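Local coordinates for protein DNA polymerase beta (PDB 4P4M) that probably extends DNA in base excision repair as a template-directed family X polymerase, adding deoxynucleotides from their triphosphates to the growing strand, at residues Gly218-Gly221 and His222-Phe226. Numbering follows the deposited sequence.
Sequences GVLG and HFVEF
G218 O accepts a hydrogen bond from H222 N at 3.1 Å, the first of four successive i to i+4 hydrogen bonds that form the opening turns of helix 219-229. The bonds F223 N to V219 O, V224 N to L220 O and E225 N to G221 O follow, all nearly straight. G218 is the N-cap residue, with a left-handed backbone (phi 74°) that suits glycine. The H222 side chain folds back over the helix start. Its CG lies beside its own backbone N (chi1 -64°), and one ring face covers G218 O, which sits 3.3 Å above the plane and nearer the ring's margin. This oxygen therefore meets both amide and imidazole of one residue. E225 OE1 lies at the ring edge, in plane, 3.9 Å from H222 ND1. The E225 chain runs past G221, with CG 3.2 Å from G221 O. On the buried side V224 CG2 stands beside its backbone N, 3.3 Å from L220 O. The same methyl meets L220 CD1 at 4.3 Å, a loose apolar contact. The helix is amphipathic and belongs to the palm, away from the nucleotide and metal sites, with about 6 Å between nearest atoms of 218-226 and the DNA. V219 and F223 pack on helix 157-175 and strand 179-183. V219 and L220 also touch strand 270-277, while F226 reaches E173 and V174 of helix 157-175.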
loop_
_atom_site.group_PDB
_atom_site.type_symbol
_atom_site.label_atom_id
_atom_site.label_comp_id
_atom_site.label_asym_id
_atom_site.label_seq_id
_atom_site.Cartn_x
_atom_site.Cartn_y
_atom_site.Cartn_z
ATOM N N GLY A 218 6.682 -6.848 16.033
ATOM C CA GLY A 218 5.949 -7.893 15.328
ATOM C C GLY A 218 4.446 -7.629 15.230
ATOM O O GLY A 218 3.663 -8.526 14.905
ATOM N N VAL A 219 4.028 -6.399 15.504
ATOM C CA VAL A 219 2.593 -6.099 15.564
ATOM C C VAL A 219 1.847 -6.303 14.231
ATOM O O VAL A 219 0.702 -6.767 14.218
ATOM C CB VAL A 219 2.292 -4.688 16.170
ATOM C CG1 VAL A 219 2.822 -3.584 15.277
ATOM C CG2 VAL A 219 0.786 -4.515 16.390
ATOM N N LEU A 220 2.473 -5.966 13.107
ATOM C CA LEU A 220 1.773 -6.157 11.830
ATOM C C LEU A 220 1.436 -7.640 11.641
ATOM O O LEU A 220 0.327 -8.006 11.226
ATOM C CB LEU A 220 2.602 -5.627 10.653
ATOM C CG LEU A 220 1.920 -5.778 9.275
ATOM C CD1 LEU A 220 0.545 -5.088 9.273
ATOM C CD2 LEU A 220 2.810 -5.226 8.162
ATOM N N GLY A 221 2.403 -8.493 11.958
ATOM C CA GLY A 221 2.231 -9.928 11.836
ATOM C C GLY A 221 1.157 -10.466 12.770
ATOM O O GLY A 221 0.416 -11.372 12.399
ATOM N N HIS A 222 1.073 -9.915 13.980
ATOM C CA HIS A 222 0.018 -10.300 14.916
ATOM C C HIS A 222 -1.374 -9.926 14.396
ATOM O O HIS A 222 -2.331 -10.704 14.536
ATOM C CB HIS A 222 0.244 -9.655 16.296
ATOM C CG HIS A 222 1.491 -10.122 16.985
ATOM N ND1 HIS A 222 1.977 -11.404 16.857
ATOM C CD2 HIS A 222 2.347 -9.472 17.809
ATOM C CE1 HIS A 222 3.083 -11.526 17.575
ATOM N NE2 HIS A 222 3.327 -10.371 18.162
ATOM N N PHE A 223 -1.490 -8.730 13.819
ATOM C CA PHE A 223 -2.761 -8.262 13.252
ATOM C C PHE A 223 -3.169 -9.139 12.058
ATOM O O PHE A 223 -4.332 -9.545 11.923
ATOM C CB PHE A 223 -2.629 -6.780 12.847
ATOM C CG PHE A 223 -3.910 -6.147 12.343
ATOM C CD1 PHE A 223 -5.096 -6.257 13.062
ATOM C CD2 PHE A 223 -3.910 -5.400 11.167
ATOM C CE1 PHE A 223 -6.266 -5.651 12.602
ATOM C CE2 PHE A 223 -5.070 -4.791 10.711
ATOM C CZ PHE A 223 -6.247 -4.911 11.433
ATOM N N VAL A 224 -2.203 -9.442 11.200
ATOM C CA VAL A 224 -2.444 -10.319 10.049
ATOM C C VAL A 224 -2.910 -11.718 10.478
ATOM O O VAL A 224 -3.886 -12.245 9.934
ATOM C CB VAL A 224 -1.193 -10.398 9.132
ATOM C CG1 VAL A 224 -1.334 -11.534 8.110
ATOM C CG2 VAL A 224 -0.993 -9.049 8.421
ATOM N N GLU A 225 -2.236 -12.308 11.465
ATOM C CA GLU A 225 -2.638 -13.638 11.962
ATOM C C GLU A 225 -4.077 -13.636 12.484
ATOM O O GLU A 225 -4.834 -14.596 12.266
ATOM C CB GLU A 225 -1.703 -14.110 13.081
ATOM C CG GLU A 225 -0.301 -14.450 12.614
ATOM C CD GLU A 225 0.650 -14.723 13.773
ATOM O OE1 GLU A 225 0.341 -14.316 14.917
ATOM O OE2 GLU A 225 1.707 -15.341 13.536
ATOM N N PHE A 226 -4.452 -12.562 13.176
ATOM C CA PHE A 226 -5.813 -12.434 13.707
ATOM C C PHE A 226 -6.842 -12.418 12.563
ATOM O O PHE A 226 -7.843 -13.147 12.607
ATOM C CB PHE A 226 -5.926 -11.174 14.587
ATOM C CG PHE A 226 -7.227 -11.071 15.352
ATOM C CD1 PHE A 226 -7.483 -11.915 16.428
ATOM C CD2 PHE A 226 -8.179 -10.118 15.013
ATOM C CE1 PHE A 226 -8.679 -11.829 17.126
ATOM C CE2 PHE A 226 -9.369 -10.017 15.713
ATOM C CZ PHE A 226 -9.616 -10.874 16.773
#